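Local coordinates for protein superoxide dismutase [Mn/Fe] (Aeropyrum pernix, PDB 3AK2) that catalyses the dismutation of superoxide to oxygen and hydrogen peroxide, is cambialistic, and is bound here to manganese, at residues 74-77 with 78-82; 36-39 with 40-43; 100-103 with 104-108. One frame throughout, in Å; residues are numbered along the deposited sequence.

Contact 1: residues 74-77 with 78-82; sequences AGHI and MHTIF. With MN (manganese (II) ion), chain E.
Gly75 and His79 face each other across one turn of helix 62-82, an arm of the alpha-hairpin domain of iron/manganese superoxide dismutases, and their meeting is a worked example of a backbone carbonyl steering a metal ligand. Gly75 O is gripped twice by the same residue: His79 ND1 donates to it over 2.7 Å, and His79 N completes the helical bond at 3.1 Å, the two donors arriving from opposite faces of the peptide plane. The oxygen lies almost exactly in the plane of the imidazole, and the ND1 bond is nearly straight (164°). With chi1 at -71°, CG stands beside His79's own backbone N, which swings the ring back over the preceding turn. Held at ND1 by the carbonyl, the His79 ring has little freedom to rotate, and His79 NE2 binds manganese at 2.2 Å; His31, Asp165, His169 and a water complete the site.

One residue further on the pattern recurs with a hydroxyl. Thr80 OG1 gives its hydrogen to His76 O at 2.9 Å from well above the carbonyl plane, while Thr80 N bonds to the same oxygen closer to that plane. The Thr80 hydroxyl and the His76 ring meet at a slant, with Thr80 OG1 3.4 Å from His76 CE1; the imidazole's own strong polar partner is His36, through ND1.

On another side of the helix the contact is apolar. CG1 of Ile77 meets CD1 of Ile81 at 4.4 Å, and the two residues pack respectively on Gly157 and Tyr210, both of the second subunit. Met78, bent at both chi2 and chi3, packs on Trp130 and Val132, and its CG passes 3.1 Å from Ala74 O, the acceptor of Met78 N.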
ATOM      1  N   ALA A  74       2.904   8.028 -12.586  1.00  7.73           N
ATOM      2  CA  ALA A  74       1.868   7.049 -12.860  1.00  7.72           C
ATOM      3  C   ALA A  74       0.545   7.729 -13.223  1.00  7.87           C
ATOM      4  O   ALA A  74      -0.119   7.328 -14.176  1.00  8.11           O
ATOM      5  CB  ALA A  74       1.695   6.122 -11.687  1.00  7.87           C
ATOM      6  N   GLY A  75       0.148   8.753 -12.471  1.00  7.84           N
ATOM      7  CA  GLY A  75      -1.082   9.472 -12.788  1.00  8.13           C
ATOM      8  C   GLY A  75      -1.017  10.044 -14.188  1.00  8.31           C
ATOM      9  O   GLY A  75      -1.973   9.959 -14.964  1.00  8.76           O
ATOM     10  N   HIS A  76       0.127  10.618 -14.528  1.00  8.53           N
ATOM     11  CA  HIS A  76       0.316  11.196 -15.842  1.00  8.74           C
ATOM     12  C   HIS A  76       0.168  10.155 -16.959  1.00  8.87           C
ATOM     13  O   HIS A  76      -0.654  10.323 -17.862  1.00  9.18           O
ATOM     14  CB  HIS A  76       1.667  11.910 -15.904  1.00  9.03           C
ATOM     15  CG  HIS A  76       2.006  12.449 -17.254  1.00  8.99           C
ATOM     16  ND1 HIS A  76       1.083  13.076 -18.063  1.00  9.47           N
ATOM     17  CD2 HIS A  76       3.177  12.464 -17.934  1.00 10.01           C
ATOM     18  CE1 HIS A  76       1.669  13.452 -19.184  1.00  9.79           C
ATOM     19  NE2 HIS A  76       2.940  13.097 -19.129  1.00 10.61           N
ATOM     20  N   ILE A  77       0.940   9.075 -16.904  1.00  8.59           N
ATOM     21  CA  ILE A  77       0.863   8.095 -17.983  1.00  9.14           C
ATOM     22  C   ILE A  77      -0.505   7.408 -18.071  1.00  9.16           C
ATOM     23  O   ILE A  77      -1.008   7.177 -19.167  1.00  9.20           O
ATOM     24  CB  ILE A  77       2.030   7.090 -17.950  1.00  9.34           C
ATOM     25  CG1 ILE A  77       2.145   6.399 -19.314  1.00 10.02           C
ATOM     26  CG2 ILE A  77       1.909   6.112 -16.770  1.00  9.35           C
ATOM     27  CD1 ILE A  77       3.384   5.567 -19.478  1.00 11.68           C
ATOM     28  N   MET A  78      -1.119   7.113 -16.928  1.00  8.69           N
ATOM     29  CA  MET A  78      -2.427   6.460 -16.937  1.00  8.89           C
ATOM     30  C   MET A  78      -3.489   7.342 -17.589  1.00  8.96           C
ATOM     31  O   MET A  78      -4.283   6.855 -18.393  1.00  8.85           O
ATOM     32  CB  MET A  78      -2.861   6.015 -15.533  1.00  8.99           C
ATOM     33  CG  MET A  78      -1.951   4.971 -14.880  1.00  9.41           C
ATOM     34  SD  MET A  78      -1.914   3.374 -15.728  1.00  9.38           S
ATOM     35  CE  MET A  78      -3.520   2.705 -15.260  1.00 10.62           C
ATOM     36  N   HIS A  79      -3.499   8.637 -17.275  1.00  8.99           N
ATOM     37  CA  HIS A  79      -4.457   9.545 -17.926  1.00  9.57           C
ATOM     38  C   HIS A  79      -4.137   9.747 -19.403  1.00 10.04           C
ATOM     39  O   HIS A  79      -5.042   9.880 -20.225  1.00 10.45           O
ATOM     40  CB  HIS A  79      -4.559  10.884 -17.190  1.00  9.35           C
ATOM     41  CG  HIS A  79      -5.245  10.786 -15.864  1.00  9.42           C
ATOM     42  ND1 HIS A  79      -4.594  10.366 -14.723  1.00  9.24           N
ATOM     43  CD2 HIS A  79      -6.527  11.029 -15.497  1.00  9.45           C
ATOM     44  CE1 HIS A  79      -5.444  10.358 -13.712  1.00  9.01           C
ATOM     45  NE2 HIS A  79      -6.624  10.757 -14.154  1.00  9.68           N
ATOM     46  N   THR A  80      -2.850   9.757 -19.738  1.00 10.24           N
ATOM     47  CA  THR A  80      -2.405   9.879 -21.126  1.00 11.09           C
ATOM     48  C   THR A  80      -2.941   8.736 -21.992  1.00 10.80           C
ATOM     49  O   THR A  80      -3.268   8.948 -23.160  1.00 10.91           O
ATOM     50  CB  THR A  80      -0.865   9.966 -21.189  1.00 11.28           C
ATOM     51  OG1 THR A  80      -0.439  11.189 -20.577  1.00 12.66           O
ATOM     52  CG2 THR A  80      -0.342   9.912 -22.627  1.00 12.98           C
ATOM     53  N   ILE A  81      -3.048   7.541 -21.417  1.00 10.20           N
ATOM     54  CA  ILE A  81      -3.642   6.400 -22.116  1.00 10.27           C
ATOM     55  C   ILE A  81      -5.177   6.487 -22.086  1.00 10.35           C
ATOM     56  O   ILE A  81      -5.844   6.214 -23.089  1.00 10.70           O
ATOM     57  CB  ILE A  81      -3.149   5.063 -21.514  1.00 10.24           C
ATOM     58  CG1 ILE A  81      -1.623   4.959 -21.634  1.00  9.99           C
ATOM     59  CG2 ILE A  81      -3.843   3.876 -22.186  1.00 10.73           C
ATOM     60  CD1 ILE A  81      -1.011   3.816 -20.843  1.00 11.07           C
ATOM     61  N   PHE A  82      -5.723   6.898 -20.941  1.00 10.23           N
ATOM     62  CA  PHE A  82      -7.171   6.984 -20.722  1.00 10.31           C
ATOM     63  C   PHE A  82      -7.912   7.821 -21.774  1.00 10.24           C
ATOM     64  O   PHE A  82      -8.941   7.383 -22.299  1.00 10.73           O
ATOM     65  CB  PHE A  82      -7.432   7.522 -19.308  1.00 10.31           C
ATOM     66  CG  PHE A  82      -8.886   7.566 -18.905  1.00 10.00           C
ATOM     67  CD1 PHE A  82      -9.672   6.420 -18.915  1.00 10.65           C
ATOM     68  CD2 PHE A  82      -9.454   8.762 -18.466  1.00  9.72           C
ATOM     69  CE1 PHE A  82     -11.016   6.472 -18.522  1.00 10.94           C
ATOM     70  CE2 PHE A  82     -10.787   8.823 -18.062  1.00 10.81           C
ATOM     71  CZ  PHE A  82     -11.570   7.677 -18.094  1.00 10.88           C
TER
HETATM   72 MN    MN E 215      -8.434  10.452 -12.927  1.00  9.38          MN
HETATM   73  O   HOH W   1      -7.440   9.097 -11.634  1.00 14.55           O

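Contact 2: residues 36-39 with 40-43; sequences HNTY and VKGA
Thr38 O accepts the shortest sound polar bond of this turn, from Gly42 N at 2.8 Å. It is one of four successive i to i+4 bonds that run through this part of helix 25-54, the others linking Val40 N to His36 O, Lys41 N to Asn37 O and Ala43 N to Tyr39 O. The side chains laid over this ladder illustrate how one helix can present a face turned to the metal centre and a solvent face at once.

On the outer face Lys41 folds back over the preceding turn. Its chain leaves beside the backbone N (chi1 -64°) and runs straight through chi2, then turns at chi3 and again at chi4. Lys41 CG lies 3.3 Å from Asn37 O and Lys41 CE rests 3.6 Å from Thr38 CA, which makes the methylene chain a partial cover for the backbone. The ammonium end stops near Asn37 and Thr38, but Lys41 also touches a crystal neighbour, so its position may be partly set by packing. Thr38 OG1 itself bonds to Lys34 O, one turn earlier.

The inner face is quite different. The CG2 branch of Val40 approaches the His36 imidazole at a slant, 3.8 Å from CD2, and also sits 3.5 Å from His36 O. That ring is held in rotation because ND1 accepts a hydrogen bond from Trp83 NE1, and by a probable one between NE2 and His76 ND1. The Tyr39 side chain comes within about 5 Å of manganese, its hydroxyl nearest, and its ring meets His150 edge-to-face, consistent with the second-sphere tyrosine of this enzyme family.

Helix 62-82 covers this inner side: Val40 packs on His76, while Tyr39 and Ala43 rest on Asn72, joining the two arms of the hairpin.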
ATOM      1  N   HIS A  36      -5.467  15.781 -14.085  1.00  9.70           N
ATOM      2  CA  HIS A  36      -4.340  15.355 -14.900  1.00  9.50           C
ATOM      3  C   HIS A  36      -3.214  16.394 -14.823  1.00  9.76           C
ATOM      4  O   HIS A  36      -2.048  16.041 -14.637  1.00  9.54           O
ATOM      5  CB  HIS A  36      -4.760  15.068 -16.343  1.00  9.52           C
ATOM      6  CG  HIS A  36      -3.691  14.408 -17.164  1.00  9.32           C
ATOM      7  ND1 HIS A  36      -3.901  13.995 -18.462  1.00  9.71           N
ATOM      8  CD2 HIS A  36      -2.405  14.094 -16.874  1.00  9.44           C
ATOM      9  CE1 HIS A  36      -2.789  13.462 -18.937  1.00  9.19           C
ATOM     10  NE2 HIS A  36      -1.865  13.511 -17.994  1.00  8.94           N
ATOM     11  N   ASN A  37      -3.565  17.674 -14.922  1.00 10.08           N
ATOM     12  CA  ASN A  37      -2.571  18.747 -14.813  1.00 10.72           C
ATOM     13  C   ASN A  37      -1.752  18.659 -13.527  1.00 10.70           C
ATOM     14  O   ASN A  37      -0.536  18.864 -13.534  1.00 10.43           O
ATOM     15  CB  ASN A  37      -3.238  20.121 -14.909  1.00 11.45           C
ATOM     16  CG  ASN A  37      -2.257  21.222 -15.269  1.00 13.10           C
ATOM     17  OD1 ASN A  37      -1.391  21.045 -16.126  1.00 15.33           O
ATOM     18  ND2 ASN A  37      -2.391  22.370 -14.616  1.00 16.59           N
ATOM     19  N   THR A  38      -2.422  18.341 -12.425  1.00 10.85           N
ATOM     20  CA  THR A  38      -1.761  18.221 -11.131  1.00 11.18           C
ATOM     21  C   THR A  38      -0.706  17.112 -11.136  1.00 10.64           C
ATOM     22  O   THR A  38       0.372  17.278 -10.567  1.00 10.53           O
ATOM     23  CB  THR A  38      -2.796  18.032 -10.002  1.00 11.73           C
ATOM     24  OG1 THR A  38      -3.544  19.243  -9.850  1.00 13.64           O
ATOM     25  CG2 THR A  38      -2.132  17.695  -8.674  1.00 12.85           C
ATOM     26  N   TYR A  39      -1.006  15.991 -11.788  1.00 10.00           N
ATOM     27  CA  TYR A  39      -0.029  14.899 -11.850  1.00  9.80           C
ATOM     28  C   TYR A  39       1.181  15.277 -12.693  1.00  9.78           C
ATOM     29  O   TYR A  39       2.322  14.975 -12.331  1.00  9.57           O
ATOM     30  CB  TYR A  39      -0.661  13.595 -12.345  1.00  9.90           C
ATOM     31  CG  TYR A  39      -1.941  13.235 -11.627  1.00 10.55           C
ATOM     32  CD1 TYR A  39      -2.015  13.244 -10.234  1.00 11.02           C
ATOM     33  CD2 TYR A  39      -3.079  12.884 -12.346  1.00 10.73           C
ATOM     34  CE1 TYR A  39      -3.200  12.923  -9.580  1.00 12.43           C
ATOM     35  CE2 TYR A  39      -4.258  12.565 -11.707  1.00 12.39           C
ATOM     36  CZ  TYR A  39      -4.318  12.586 -10.332  1.00 12.30           C
ATOM     37  OH  TYR A  39      -5.502  12.252  -9.715  1.00 15.78           O
ATOM     38  N   VAL A  40       0.944  15.964 -13.806  1.00  9.78           N
ATOM     39  CA  VAL A  40       2.043  16.459 -14.627  1.00 10.36           C
ATOM     40  C   VAL A  40       2.955  17.357 -13.790  1.00 10.69           C
ATOM     41  O   VAL A  40       4.171  17.155 -13.747  1.00 10.79           O
ATOM     42  CB  VAL A  40       1.528  17.222 -15.869  1.00 10.04           C
ATOM     43  CG1 VAL A  40       2.687  17.845 -16.648  1.00 10.98           C
ATOM     44  CG2 VAL A  40       0.716  16.291 -16.764  1.00 10.93           C
ATOM     45  N   LYS A  41       2.363  18.335 -13.109  1.00 10.70           N
ATOM     46  CA  LYS A  41       3.131  19.242 -12.256  1.00 11.07           C
ATOM     47  C   LYS A  41       3.871  18.491 -11.147  1.00 10.61           C
ATOM     48  O   LYS A  41       5.027  18.794 -10.859  1.00 10.56           O
ATOM     49  CB  LYS A  41       2.222  20.301 -11.630  1.00 11.63           C
ATOM     50  CG  LYS A  41       1.556  21.245 -12.624  1.00 14.29           C
ATOM     51  CD  LYS A  41       0.639  22.250 -11.917  1.00 16.84           C
ATOM     52  CE  LYS A  41      -0.490  21.601 -11.117  1.00 19.96           C
ATOM     53  NZ  LYS A  41      -1.759  21.475 -11.887  1.00 22.43           N
ATOM     54  N   GLY A  42       3.200  17.522 -10.527  1.00  9.99           N
ATOM     55  CA  GLY A  42       3.797  16.745  -9.449  1.00  9.92           C
ATOM     56  C   GLY A  42       4.988  15.921  -9.898  1.00  9.77           C
ATOM     57  O   GLY A  42       5.970  15.788  -9.164  1.00  9.95           O
ATOM     58  N   ALA A  43       4.902  15.353 -11.099  1.00  9.46           N
ATOM     59  CA  ALA A  43       6.002  14.562 -11.638  1.00  9.32           C
ATOM     60  C   ALA A  43       7.203  15.458 -11.920  1.00  9.61           C
ATOM     61  O   ALA A  43       8.337  15.120 -11.562  1.00  9.70           O
ATOM     62  CB  ALA A  43       5.561  13.818 -12.893  1.00  9.56           C
TER

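Contact 3: residues 100-103 with 104-108; sequences VADL and IEKQF
Asp102 and Lys106 form a salt bridge one helical turn apart, with NZ 2.8 Å from OD2 on the syn lone pair, the side that faces the other carboxylate oxygen. The two side chains cross at an angle, and CE of Lys106 comes within 3.3 Å of OD1, so the methylene as well as the ammonium group lies against the carboxylate. Torsions explain the reach: Asp102 CG is opposite its backbone N (chi1 -177°), beside the carbonyl carbon, which brings the carboxylate to Lys106, whereas Lys106 runs fully extended beyond CG and passes its CG 3.4 Å from Asp102 O, though it also touches a crystal neighbour that may help set its pose. Were an alanine to replace Asp102, the Lys106 ammonium would probably lose its charged mate and its extended chain would be freer to swing.

Beside this polar pair run two parallel-lying ones. CG1 of Val100 touches CD1 of Ile104 at 3.7 Å, both side chains pointing the same way. Leu103 and Gln107 likewise lie alongside each other, with OE1 3.7 Å from Leu103 CB. The Gln107 amide is fixed from beyond the helix, since its NE2 donates to Leu142 O on strand 141-148. Its CB in turn sits over one face of the Phe108 ring, near the rim.

Further out, Val100 and Leu103 lean on Leu199 of helix 192-205, and Phe108 meets Ile144 of the same chain and Leu54 of the second subunit. Helix 98-108 is therefore a worked case of an amphipathic surface helix in the C-terminal domain: its apolar side is fitted to strand and helix, and its charged side joins opposite charges at the surface, where water is likely to screen the attraction and make its contribution modest.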
ATOM      1  N   VAL A 100      -7.281  -7.561 -31.296  1.00 16.48           N
ATOM      2  CA  VAL A 100      -7.911  -7.433 -29.978  1.00 16.23           C
ATOM      3  C   VAL A 100      -9.020  -8.473 -29.811  1.00 15.37           C
ATOM      4  O   VAL A 100      -9.037  -9.211 -28.827  1.00 14.22           O
ATOM      5  CB  VAL A 100      -8.461  -6.000 -29.729  1.00 16.56           C
ATOM      6  CG1 VAL A 100      -9.358  -5.957 -28.498  1.00 17.36           C
ATOM      7  CG2 VAL A 100      -7.324  -5.010 -29.572  1.00 17.40           C
ATOM      8  N   ALA A 101      -9.932  -8.543 -30.781  1.00 15.02           N
ATOM      9  CA  ALA A 101     -11.006  -9.533 -30.744  1.00 14.98           C
ATOM     10  C   ALA A 101     -10.462 -10.957 -30.749  1.00 14.83           C
ATOM     11  O   ALA A 101     -10.987 -11.825 -30.056  1.00 14.80           O
ATOM     12  CB  ALA A 101     -11.966  -9.333 -31.900  1.00 15.09           C
ATOM     13  N   ASP A 102      -9.403 -11.189 -31.521  1.00 14.94           N
ATOM     14  CA  ASP A 102      -8.803 -12.518 -31.606  1.00 15.39           C
ATOM     15  C   ASP A 102      -8.265 -12.988 -30.257  1.00 15.16           C
ATOM     16  O   ASP A 102      -8.552 -14.101 -29.822  1.00 15.10           O
ATOM     17  CB  ASP A 102      -7.700 -12.565 -32.664  1.00 15.67           C
ATOM     18  CG  ASP A 102      -7.121 -13.955 -32.827  1.00 16.91           C
ATOM     19  OD1 ASP A 102      -7.896 -14.883 -33.144  1.00 19.34           O
ATOM     20  OD2 ASP A 102      -5.902 -14.120 -32.622  1.00 18.02           O
ATOM     21  N   LEU A 103      -7.487 -12.135 -29.594  1.00 15.23           N
ATOM     22  CA  LEU A 103      -6.954 -12.484 -28.280  1.00 15.33           C
ATOM     23  C   LEU A 103      -8.052 -12.584 -27.224  1.00 15.35           C
ATOM     24  O   LEU A 103      -7.999 -13.448 -26.350  1.00 14.84           O
ATOM     25  CB  LEU A 103      -5.853 -11.511 -27.849  1.00 15.49           C
ATOM     26  CG  LEU A 103      -4.518 -11.594 -28.597  1.00 15.91           C
ATOM     27  CD1 LEU A 103      -3.496 -10.665 -27.961  1.00 16.27           C
ATOM     28  CD2 LEU A 103      -3.978 -13.021 -28.637  1.00 16.82           C
ATOM     29  N   ILE A 104      -9.057 -11.720 -27.316  1.00 15.57           N
ATOM     30  CA  ILE A 104     -10.193 -11.790 -26.400  1.00 16.25           C
ATOM     31  C   ILE A 104     -10.928 -13.131 -26.534  1.00 16.93           C
ATOM     32  O   ILE A 104     -11.329 -13.729 -25.531  1.00 16.81           O
ATOM     33  CB  ILE A 104     -11.143 -10.584 -26.577  1.00 16.19           C
ATOM     34  CG1 ILE A 104     -10.544  -9.344 -25.906  1.00 16.18           C
ATOM     35  CG2 ILE A 104     -12.512 -10.869 -25.982  1.00 15.99           C
ATOM     36  CD1 ILE A 104     -11.300  -8.058 -26.194  1.00 16.83           C
ATOM     37  N   GLU A 105     -11.075 -13.605 -27.770  1.00 17.91           N
ATOM     38  CA  GLU A 105     -11.697 -14.901 -28.042  1.00 19.26           C
ATOM     39  C   GLU A 105     -10.876 -16.058 -27.468  1.00 19.56           C
ATOM     40  O   GLU A 105     -11.420 -16.943 -26.805  1.00 20.33           O
ATOM     41  CB  GLU A 105     -11.903 -15.087 -29.554  1.00 19.61           C
ATOM     42  CG  GLU A 105     -12.592 -16.398 -29.960  1.00 21.52           C
ATOM     43  CD  GLU A 105     -14.005 -16.544 -29.405  1.00 23.95           C
ATOM     44  OE1 GLU A 105     -14.398 -17.687 -29.082  1.00 25.70           O
ATOM     45  OE2 GLU A 105     -14.725 -15.528 -29.295  1.00 25.49           O
ATOM     46  N   LYS A 106      -9.568 -16.028 -27.711  1.00 19.79           N
ATOM     47  CA  LYS A 106      -8.676 -17.122 -27.326  1.00 20.07           C
ATOM     48  C   LYS A 106      -8.431 -17.216 -25.825  1.00 19.90           C
ATOM     49  O   LYS A 106      -8.237 -18.308 -25.285  1.00 20.35           O
ATOM     50  CB  LYS A 106      -7.341 -16.989 -28.052  1.00 20.24           C
ATOM     51  CG  LYS A 106      -7.426 -17.276 -29.534  1.00 20.88           C
ATOM     52  CD  LYS A 106      -6.140 -16.896 -30.227  1.00 21.82           C
ATOM     53  CE  LYS A 106      -6.165 -17.342 -31.673  1.00 22.38           C
ATOM     54  NZ  LYS A 106      -5.013 -16.775 -32.418  1.00 21.73           N
ATOM     55  N   GLN A 107      -8.447 -16.073 -25.151  1.00 19.45           N
ATOM     56  CA  GLN A 107      -8.067 -16.027 -23.744  1.00 18.80           C
ATOM     57  C   GLN A 107      -9.234 -15.934 -22.783  1.00 18.39           C
ATOM     58  O   GLN A 107      -9.224 -16.581 -21.732  1.00 18.43           O
ATOM     59  CB  GLN A 107      -7.130 -14.860 -23.499  1.00 18.75           C
ATOM     60  CG  GLN A 107      -5.871 -14.932 -24.313  1.00 18.74           C
ATOM     61  CD  GLN A 107      -4.933 -13.828 -23.949  1.00 18.27           C
ATOM     62  OE1 GLN A 107      -4.546 -13.025 -24.794  1.00 16.74           O
ATOM     63  NE2 GLN A 107      -4.576 -13.759 -22.668  1.00 19.76           N
ATOM     64  N   PHE A 108     -10.224 -15.119 -23.130  1.00 17.51           N
ATOM     65  CA  PHE A 108     -11.341 -14.866 -22.226  1.00 17.15           C
ATOM     66  C   PHE A 108     -12.608 -15.604 -22.638  1.00 17.16           C
ATOM     67  O   PHE A 108     -13.604 -15.571 -21.923  1.00 17.09           O
ATOM     68  CB  PHE A 108     -11.595 -13.360 -22.080  1.00 16.83           C
ATOM     69  CG  PHE A 108     -10.386 -12.586 -21.629  1.00 16.44           C
ATOM     70  CD1 PHE A 108      -9.932 -12.679 -20.316  1.00 17.36           C
ATOM     71  CD2 PHE A 108      -9.696 -11.773 -22.518  1.00 16.80           C
ATOM     72  CE1 PHE A 108      -8.808 -11.970 -19.896  1.00 17.69           C
ATOM     73  CE2 PHE A 108      -8.569 -11.058 -22.106  1.00 16.99           C
ATOM     74  CZ  PHE A 108      -8.125 -11.160 -20.792  1.00 16.91           C
TER

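In the fold
Contacts 1 and 2 belong to the two arms of one helical hairpin, their centres 10 Å apart, and they touch directly, one of the meetings lying beside the metal. His76 ND1 and His36 NE2 stand 3.0 Å apart in a probable hydrogen bond, and His79 CE1 packs 3.2 Å from Tyr39 CE2, so the metal ligand of contact 1 is flanked by a second-shell ring of contact 2. Contact 3 lies in the C-terminal domain, away from this centre: its own centre is 25 Å from that of contact 1 and 35 Å from that of contact 2, with nearest atoms about 12 and 22 Å away. Contacts 1 and 3 nevertheless share a neighbour, since both touch the second subunit.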